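Imelysin-like protein (Psychrobacter arcticus, PDB 3PF0) is of unknown function but belongs to the imelysin-like peptidase family M75 and may be a metalloendopeptidase. Local coordinates at residues H57-M62 / K213-D218; A88-D93 / G184-V189; D93-L98 / E173-N178; P286-I291 / P350-R355. All blocks are in the same frame, centred on the assembly; numbering follows the deposited sequence. Where two conformers were deposited one is given.

Contact 1: residues H57-M62 / K213-D218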
# COMPACT_ATOMS: atom_id res chain seq x y z
N HIS A 57 11.48 10.64 13.09
CA HIS A 57 11.50 9.19 13.29
C HIS A 57 10.55 8.50 12.27
O HIS A 57 10.89 7.43 11.75
CB HIS A 57 11.14 8.87 14.76
CG HIS A 57 10.41 7.58 14.96
ND1 HIS A 57 11.08 6.38 15.05
CD2 HIS A 57 9.08 7.35 15.08
CE1 HIS A 57 10.14 5.46 15.20
NE2 HIS A 57 8.92 6.00 15.23
N VAL A 58 9.41 9.12 11.96
CA VAL A 58 8.42 8.59 11.01
C VAL A 58 9.03 8.56 9.60
O VAL A 58 8.89 7.57 8.88
CB VAL A 58 7.10 9.42 11.09
CG1 VAL A 58 6.27 9.33 9.81
CG2 VAL A 58 6.27 9.00 12.30
N ALA A 59 9.75 9.64 9.22
CA ALA A 59 10.40 9.74 7.92
C ALA A 59 11.53 8.70 7.79
O ALA A 59 11.53 7.92 6.84
CB ALA A 59 10.95 11.15 7.72
N ASN A 60 12.43 8.66 8.77
CA ASN A 60 13.60 7.79 8.76
C ASN A 60 13.32 6.31 9.03
O ASN A 60 14.00 5.48 8.43
CB ASN A 60 14.64 8.29 9.78
CG ASN A 60 15.30 9.59 9.37
OD1 ASN A 60 15.45 9.90 8.18
ND2 ASN A 60 15.76 10.36 10.36
N ASP A 61 12.39 5.98 9.95
CA ASP A 61 12.16 4.59 10.33
C ASP A 61 10.93 3.95 9.67
O ASP A 61 10.78 2.72 9.77
CB ASP A 61 12.07 4.46 11.86
CG ASP A 61 13.32 4.93 12.59
OD1 ASP A 61 14.43 4.88 11.99
OD2 ASP A 61 13.20 5.35 13.76
N MSE A 62 10.06 4.72 8.99
CA MSE A 62 8.88 4.10 8.40
C MSE A 62 8.65 4.46 6.93
O MSE A 62 8.52 3.55 6.11
CB MSE A 62 7.62 4.44 9.21
CG MSE A 62 7.55 3.65 10.51
SE MSE A 62 5.93 3.96 11.50
CE MSE A 62 6.53 3.40 13.28
N LYS A 213 10.67 19.40 4.70
CA LYS A 213 9.66 20.22 4.04
C LYS A 213 8.33 19.44 3.89
O LYS A 213 7.27 20.00 4.16
CB LYS A 213 10.17 20.69 2.68
CG LYS A 213 9.40 21.87 2.11
CD LYS A 213 9.32 21.84 0.59
CE LYS A 213 10.51 22.47 -0.10
NZ LYS A 213 10.29 22.55 -1.56
N LEU A 214 8.40 18.15 3.46
CA LEU A 214 7.21 17.32 3.24
C LEU A 214 6.39 17.08 4.52
O LEU A 214 5.15 17.06 4.44
CB LEU A 214 7.57 15.96 2.60
CG LEU A 214 8.02 16.01 1.15
CD1 LEU A 214 8.84 14.80 0.79
CD2 LEU A 214 6.85 16.26 0.19
N LEU A 215 7.06 16.93 5.69
CA LEU A 215 6.37 16.69 6.96
C LEU A 215 6.37 17.92 7.89
O LEU A 215 6.05 17.78 9.07
CB LEU A 215 6.99 15.48 7.69
CG LEU A 215 6.64 14.08 7.16
CD1 LEU A 215 7.46 13.02 7.88
CD2 LEU A 215 5.14 13.77 7.32
N ALA A 216 6.71 19.13 7.35
CA ALA A 216 6.79 20.41 8.07
C ALA A 216 7.48 20.23 9.45
O ALA A 216 7.01 20.70 10.48
CB ALA A 216 5.40 21.02 8.23
N ILE A 217 8.61 19.49 9.42
CA ILE A 217 9.41 19.11 10.58
C ILE A 217 10.02 20.34 11.29
O ILE A 217 10.08 20.34 12.52
CB ILE A 217 10.47 18.06 10.14
CG1 ILE A 217 9.78 16.72 9.81
CG2 ILE A 217 11.59 17.86 11.18
CD1 ILE A 217 10.60 15.67 9.05
N ASP A 218 10.42 21.38 10.51
CA ASP A 218 11.03 22.61 11.02
C ASP A 218 9.99 23.66 11.45
O ASP A 218 10.35 24.70 12.02
CB ASP A 218 11.97 23.21 9.95
CG ASP A 218 11.32 23.64 8.64
OD1 ASP A 218 10.31 23.01 8.24
OD2 ASP A 218 11.83 24.58 8.00

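Contact 2: residues A88-D93 / G184-V189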
# COMPACT_ATOMS: atom_id res chain seq x y z
N ALA A 88 13.31 -18.33 -22.60
CA ALA A 88 11.89 -18.20 -22.95
C ALA A 88 11.47 -19.33 -23.91
O ALA A 88 12.28 -19.73 -24.76
CB ALA A 88 11.62 -16.84 -23.58
N PRO A 89 10.24 -19.90 -23.79
CA PRO A 89 9.14 -19.53 -22.87
C PRO A 89 9.43 -19.89 -21.40
O PRO A 89 10.09 -20.88 -21.10
CB PRO A 89 7.94 -20.31 -23.43
CG PRO A 89 8.55 -21.51 -24.09
CD PRO A 89 9.83 -20.99 -24.70
N VAL A 90 8.94 -19.04 -20.49
CA VAL A 90 9.12 -19.21 -19.05
C VAL A 90 7.85 -19.87 -18.47
O VAL A 90 6.76 -19.36 -18.67
CB VAL A 90 9.48 -17.87 -18.34
CG1 VAL A 90 9.57 -18.04 -16.83
CG2 VAL A 90 10.78 -17.30 -18.90
N SER A 91 8.02 -21.01 -17.79
CA SER A 91 6.93 -21.76 -17.15
C SER A 91 7.47 -22.48 -15.91
O SER A 91 8.60 -22.22 -15.48
CB SER A 91 6.30 -22.74 -18.13
OG SER A 91 7.25 -23.65 -18.65
N GLY A 92 6.66 -23.39 -15.35
CA GLY A 92 7.01 -24.21 -14.19
C GLY A 92 7.54 -23.44 -13.01
O GLY A 92 7.05 -22.35 -12.70
N ASP A 93 8.60 -23.97 -12.38
CA ASP A 93 9.28 -23.38 -11.22
C ASP A 93 9.68 -21.91 -11.43
O ASP A 93 9.60 -21.12 -10.48
CB ASP A 93 10.54 -24.20 -10.89
CG ASP A 93 10.29 -25.62 -10.42
OD1 ASP A 93 9.22 -25.87 -9.83
OD2 ASP A 93 11.20 -26.46 -10.59
N GLY A 184 7.40 -12.01 -26.05
CA GLY A 184 6.72 -10.73 -25.91
C GLY A 184 6.24 -10.46 -24.50
O GLY A 184 6.43 -9.35 -23.98
N GLN A 185 5.64 -11.48 -23.84
CA GLN A 185 5.18 -11.37 -22.45
C GLN A 185 6.37 -11.17 -21.49
O GLN A 185 6.26 -10.42 -20.52
CB GLN A 185 4.35 -12.59 -22.05
CG GLN A 185 2.91 -12.49 -22.51
CD GLN A 185 2.25 -13.83 -22.75
OE1 GLN A 185 2.87 -14.91 -22.66
NE2 GLN A 185 0.98 -13.79 -23.08
N CYS A 186 7.51 -11.80 -21.80
CA CYS A 186 8.76 -11.70 -21.06
C CYS A 186 9.32 -10.28 -21.11
O CYS A 186 9.74 -9.75 -20.08
CB CYS A 186 9.76 -12.71 -21.61
SG CYS A 186 10.06 -14.10 -20.50
N ALA A 187 9.29 -9.66 -22.31
CA ALA A 187 9.76 -8.30 -22.55
C ALA A 187 8.91 -7.31 -21.76
O ALA A 187 9.45 -6.32 -21.26
CB ALA A 187 9.72 -7.96 -24.04
N TYR A 188 7.60 -7.58 -21.62
CA TYR A 188 6.69 -6.73 -20.87
C TYR A 188 7.00 -6.77 -19.37
O TYR A 188 6.98 -5.73 -18.73
CB TYR A 188 5.19 -7.11 -21.11
CG TYR A 188 4.26 -6.34 -20.18
CD1 TYR A 188 3.79 -5.08 -20.52
CD2 TYR A 188 3.95 -6.84 -18.91
CE1 TYR A 188 3.01 -4.34 -19.63
CE2 TYR A 188 3.17 -6.10 -18.01
CZ TYR A 188 2.70 -4.86 -18.39
OH TYR A 188 1.95 -4.13 -17.50
N VAL A 189 7.20 -7.97 -18.80
CA VAL A 189 7.43 -8.17 -17.37
C VAL A 189 8.73 -7.47 -16.97
O VAL A 189 8.77 -6.81 -15.92
CB VAL A 189 7.39 -9.68 -16.98
CG1 VAL A 189 7.92 -9.93 -15.56
CG2 VAL A 189 5.97 -10.25 -17.15

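Contact 3: residues D93-L98 / E173-N178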
# COMPACT_ATOMS: atom_id res chain seq x y z
N ASP A 93 8.60 -23.97 -12.38
CA ASP A 93 9.28 -23.38 -11.22
C ASP A 93 9.68 -21.91 -11.43
O ASP A 93 9.60 -21.12 -10.48
CB ASP A 93 10.54 -24.20 -10.89
CG ASP A 93 10.29 -25.62 -10.42
OD1 ASP A 93 9.22 -25.87 -9.83
OD2 ASP A 93 11.20 -26.46 -10.59
N GLU A 94 10.16 -21.56 -12.65
CA GLU A 94 10.61 -20.20 -13.00
C GLU A 94 9.45 -19.22 -13.00
O GLU A 94 9.58 -18.14 -12.42
CB GLU A 94 11.35 -20.17 -14.35
CG GLU A 94 12.68 -20.92 -14.35
CD GLU A 94 12.62 -22.44 -14.42
OE1 GLU A 94 11.52 -23.00 -14.64
OE2 GLU A 94 13.68 -23.07 -14.24
N LEU A 95 8.29 -19.60 -13.57
CA LEU A 95 7.12 -18.73 -13.56
C LEU A 95 6.55 -18.57 -12.14
O LEU A 95 6.14 -17.47 -11.79
CB LEU A 95 6.01 -19.20 -14.53
CG LEU A 95 4.74 -18.31 -14.59
CD1 LEU A 95 5.04 -16.89 -15.10
CD2 LEU A 95 3.66 -18.96 -15.39
N GLN A 96 6.58 -19.65 -11.33
CA GLN A 96 6.08 -19.59 -9.95
C GLN A 96 6.94 -18.62 -9.11
O GLN A 96 6.39 -17.83 -8.35
CB GLN A 96 6.00 -20.97 -9.28
CG GLN A 96 5.01 -21.03 -8.10
CD GLN A 96 3.64 -20.44 -8.41
OE1 GLN A 96 2.95 -20.83 -9.38
NE2 GLN A 96 3.22 -19.47 -7.60
N ALA A 97 8.27 -18.65 -9.30
CA ALA A 97 9.22 -17.76 -8.63
C ALA A 97 8.90 -16.29 -8.99
O ALA A 97 8.92 -15.44 -8.10
CB ALA A 97 10.65 -18.12 -9.03
N LEU A 98 8.55 -16.02 -10.26
CA LEU A 98 8.17 -14.66 -10.69
C LEU A 98 6.86 -14.21 -10.03
O LEU A 98 6.74 -13.06 -9.60
CB LEU A 98 8.06 -14.54 -12.22
CG LEU A 98 9.37 -14.63 -13.03
CD1 LEU A 98 9.11 -14.38 -14.49
CD2 LEU A 98 10.41 -13.65 -12.53
N GLU A 173 -1.37 -9.07 -14.08
CA GLU A 173 -2.10 -9.50 -15.25
C GLU A 173 -1.20 -10.28 -16.20
O GLU A 173 -1.60 -11.34 -16.67
CB GLU A 173 -2.75 -8.29 -15.95
CG GLU A 173 -3.69 -8.65 -17.09
CD GLU A 173 -4.76 -9.68 -16.76
OE1 GLU A 173 -5.69 -9.36 -16.00
OE2 GLU A 173 -4.65 -10.83 -17.27
N ALA A 174 0.02 -9.76 -16.49
CA ALA A 174 0.95 -10.42 -17.40
C ALA A 174 1.46 -11.76 -16.84
O ALA A 174 1.60 -12.72 -17.60
CB ALA A 174 2.11 -9.52 -17.73
N LEU A 175 1.70 -11.84 -15.51
CA LEU A 175 2.19 -13.07 -14.86
C LEU A 175 1.10 -14.14 -14.66
O LEU A 175 1.42 -15.33 -14.61
CB LEU A 175 2.88 -12.76 -13.52
CG LEU A 175 4.21 -12.00 -13.64
CD1 LEU A 175 4.63 -11.44 -12.31
CD2 LEU A 175 5.31 -12.88 -14.24
N TYR A 176 -0.18 -13.73 -14.57
CA TYR A 176 -1.28 -14.66 -14.35
C TYR A 176 -2.18 -14.90 -15.57
O TYR A 176 -3.14 -15.67 -15.44
CB TYR A 176 -2.13 -14.17 -13.18
CG TYR A 176 -1.52 -14.54 -11.85
CD1 TYR A 176 -0.58 -13.72 -11.24
CD2 TYR A 176 -1.84 -15.74 -11.22
CE1 TYR A 176 0.01 -14.07 -10.04
CE2 TYR A 176 -1.27 -16.09 -10.01
CZ TYR A 176 -0.34 -15.26 -9.42
OH TYR A 176 0.22 -15.61 -8.22
N ALA A 177 -1.86 -14.31 -16.73
CA ALA A 177 -2.64 -14.47 -17.97
C ALA A 177 -2.62 -15.91 -18.47
O ALA A 177 -3.63 -16.39 -19.00
CB ALA A 177 -2.10 -13.56 -19.06
N ASN A 178 -1.45 -16.58 -18.35
CA ASN A 178 -1.24 -17.97 -18.80
C ASN A 178 -0.28 -18.68 -17.85
O ASN A 178 0.30 -18.03 -16.99
CB ASN A 178 -0.68 -17.98 -20.23
CG ASN A 178 -1.62 -17.44 -21.30
OD1 ASN A 178 -2.66 -18.02 -21.61
ND2 ASN A 178 -1.25 -16.31 -21.90
O HOH W 1 0.64 -18.42 -7.92

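Contact 4: residues P286-I291 / P350-R355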
# COMPACT_ATOMS: atom_id res chain seq x y z
N PRO A 286 6.55 2.62 20.13
CA PRO A 286 6.85 3.16 21.48
C PRO A 286 6.96 4.69 21.55
O PRO A 286 6.59 5.26 22.57
CB PRO A 286 8.20 2.53 21.83
CG PRO A 286 8.30 1.33 20.99
CD PRO A 286 7.56 1.63 19.72
N VAL A 287 7.47 5.34 20.48
CA VAL A 287 7.63 6.80 20.40
C VAL A 287 6.24 7.47 20.46
O VAL A 287 6.08 8.47 21.16
CB VAL A 287 8.44 7.22 19.14
CG1 VAL A 287 8.67 8.73 19.09
CG2 VAL A 287 9.78 6.49 19.09
N LEU A 288 5.24 6.88 19.78
CA LEU A 288 3.88 7.42 19.77
C LEU A 288 3.13 7.09 21.07
O LEU A 288 2.40 7.96 21.56
CB LEU A 288 3.09 6.91 18.55
CG LEU A 288 1.63 7.38 18.45
CD1 LEU A 288 1.52 8.90 18.38
CD2 LEU A 288 0.91 6.69 17.29
N THR A 289 3.28 5.86 21.60
CA THR A 289 2.60 5.43 22.84
C THR A 289 3.06 6.28 24.03
O THR A 289 2.27 6.49 24.96
CB THR A 289 2.77 3.92 23.11
OG1 THR A 289 4.15 3.61 23.25
CG2 THR A 289 2.12 3.05 22.02
N ALA A 290 4.31 6.80 23.99
CA ALA A 290 4.87 7.68 25.03
C ALA A 290 4.22 9.07 24.96
O ALA A 290 4.01 9.69 26.00
CB ALA A 290 6.38 7.79 24.87
N ILE A 291 3.90 9.54 23.73
CA ILE A 291 3.24 10.82 23.48
C ILE A 291 1.79 10.74 24.02
O ILE A 291 1.32 11.67 24.67
CB ILE A 291 3.31 11.20 21.97
CG1 ILE A 291 4.74 11.61 21.57
CG2 ILE A 291 2.30 12.29 21.59
CD1 ILE A 291 5.08 11.55 20.07
N PRO A 350 -8.43 13.34 18.44
CA PRO A 350 -8.66 14.41 19.44
C PRO A 350 -7.65 14.40 20.60
O PRO A 350 -7.38 15.47 21.15
CB PRO A 350 -10.07 14.14 19.94
CG PRO A 350 -10.31 12.71 19.68
CD PRO A 350 -9.57 12.39 18.42
N THR A 351 -7.09 13.22 20.96
CA THR A 351 -6.08 13.09 22.03
C THR A 351 -4.79 13.78 21.57
O THR A 351 -4.16 14.47 22.36
CB THR A 351 -5.86 11.61 22.40
OG1 THR A 351 -7.07 11.09 22.94
CG2 THR A 351 -4.74 11.41 23.40
N LEU A 352 -4.43 13.63 20.28
CA LEU A 352 -3.25 14.25 19.70
C LEU A 352 -3.48 15.75 19.38
O LEU A 352 -2.55 16.44 18.96
CB LEU A 352 -2.80 13.50 18.43
CG LEU A 352 -2.24 12.08 18.63
CD1 LEU A 352 -2.27 11.29 17.33
CD2 LEU A 352 -0.82 12.12 19.19
N GLY A 353 -4.71 16.23 19.60
CA GLY A 353 -5.11 17.61 19.37
C GLY A 353 -5.13 18.06 17.92
O GLY A 353 -5.05 19.26 17.65
N ILE A 354 -5.24 17.10 16.98
CA ILE A 354 -5.27 17.34 15.54
C ILE A 354 -6.72 17.22 15.01
O ILE A 354 -7.64 17.17 15.82
CB ILE A 354 -4.25 16.46 14.75
CG1 ILE A 354 -4.33 14.97 15.15
CG2 ILE A 354 -2.83 17.03 14.90
CD1 ILE A 354 -3.66 14.04 14.23
N ARG A 355 -6.92 17.24 13.67
CA ARG A 355 -8.27 17.24 13.09
C ARG A 355 -8.54 16.10 12.12
O ARG A 355 -7.63 15.64 11.42
CB ARG A 355 -8.54 18.57 12.35
CG ARG A 355 -8.48 19.81 13.25
CD ARG A 355 -7.84 21.02 12.58
NE ARG A 355 -6.50 20.75 12.07
CZ ARG A 355 -5.38 20.83 12.79
NH1 ARG A 355 -5.43 21.17 14.08
NH2 ARG A 355 -4.21 20.57 12.24

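Contact 1: residues H57-M62 / K213-D218
L215 sends a single methyl, CD1, across to one side of helix 48-84, where V58 and A59 receive it. The closer approach is to A59, whose CB lies 4.0 Å from L215 CD1; V58 CG1 stands a little further off, 4.3 Å from the same methyl. One branch therefore touches two consecutive side chains whose CB bonds both point toward the other segment. L215 CG is turned anti to the carbonyl carbon and beside the backbone N (chi1 -76°), which leaves CD1 at the end facing A59. The position of L215 illustrates how a helix end can be used for packing: it is the first residue after helix 183-214 to leave helical angles, and A216, at phi 43°, is the C-prime residue of a Schellman motif. That motif is closed by I217 N on I212 O and by a weak, 3.4 Å bond from A216 N to K213 O. F117 and W207 also touch L215, while W230 of helix 225-250 touches V58. Further round helix 48-84, H57 ND1 donates to D61 OD2 over 2.7 Å on the anti side of the carboxylate; the bond is bent, with 133° at the hydrogen, and H57 NE2 is bonded to D285 OD2.

Contact 2: residues A88-D93 / G184-V189
A88 and V90, two residues apart with a cis peptide bond between A88 and P89, both turn toward C186. The methyl of A88, just before this cis bond, lies 4.4 Å from C186 SG, whereas the pyrrolidine ring just after it turns elsewhere and touches S180. No aromatic ring joins in across the contact: the one aromatic ring on residues 184-189, that of Y188, is packed among V143, L146, I147 and A174, with its OH bonded to V165 O. What bridges the two segments is sulfur. V90 CG2 comes within 3.6 Å of C186 SG, using the branch that is anti to the carbonyl carbon, while CG1 is anti to the backbone N (chi1 176°). The same sulfur forms the disulfide with C85, so a covalent cross-link ties the residue just after helix 48-84 to the first turn of helix 183-214, and the connection leading into helix 92-112 is laid against it. V90 touches both half-cystines, C85 as well as C186. The backbone of V90 is hydrogen-bonded to L181, which fastens the same connection to the loop preceding helix 183-214.

Contact 3: residues D93-L98 / E173-N178
L175 lays CD2 against both L95 and L98, and these three leucines make up the close part of the contact. L175 CD2 lies 3.8 Å from L98 CB and 4.1 Å from L95 CD1, so one methyl serves both partners. The two encounters differ in direction: L98 and L175 cross at about a right angle, while L95 and L175 slide past each other in opposite senses. With its CG anti to the backbone N (chi1 -179°), L95 also carries CD2 to 3.8 Å from N178 O.

The other side is looser and wet. Q96 starts out pointing away from residues 173-178, but its amide swings back, and Q96 NE2 donates to a water 2.8 Å away that is also hydrogen-bonded to Y176 OH, at 2.9 Å. Q96 and Y176 are thus joined through a water. R99 gives NE to L175 O and makes a cation-pi contact with Y176. On the inner side, V189 of helix 183-214 packs against L175, and L80 and A81 of helix 48-84 close over L98.

Contact 4: residues P286-I291 / P350-R355
L288 and I291, on the short helix 286-292, meet L352 where helix 327-351 is brought to an end by a Schellman motif. In the second segment P350 has no N-H to give to the preceding turn, and the helix is kinked there. Beyond it, G353 takes a positive phi of 67° at the Schellman motif, whose two bonds run back into the last turn; the one from G353 N to P350 O is weak at 3.2 Å. The CA atoms of I291 and L352 are the closest pair across the contact, 8.3 Å apart, so the gap is filled by side chains, with no hydrogen bond between the segments.

A single methyl carries the junction. L352 CD2 lies 3.9 Å from I291 CG2 and 4.1 Å from L288 CD1, and L352 crosses both partners at about a right angle. L288 CB leaves the backbone across the line to L352; with CG anti to the backbone N (chi1 178°) the end of the chain comes nearer. F231 of helix 225-250 touches both leucines, and Y54 of helix 48-84 touches L288 and I291, which embeds this junction in the all-helical fold. In the first turn P286 O accepts twice on one face of its plane: A290 N lies 3.1 Å away, and T289 OG1, 3.0 Å away, sits 38° out of that plane.

The four contacts gather at two ends of an all-helical chain. Contacts 2 and 3 have centres about 7 Å apart and share D93; they touch directly, with Y188 CD2 3.5 Å from A174 CB. Contacts 1 and 4, with centres about 16 Å apart, form the other pair, meeting where H57 NE2 lies 4.0 Å from V287 CG2. The pairs lie on opposite sides of the chain's centre. Even so, helix 183-214 serves both contact 1 and contact 2, whose centres are about 40 Å apart. Along the chain, contact 3 is nested within contact 2, and contact 2 within contact 1, whereas contact 4 follows in series.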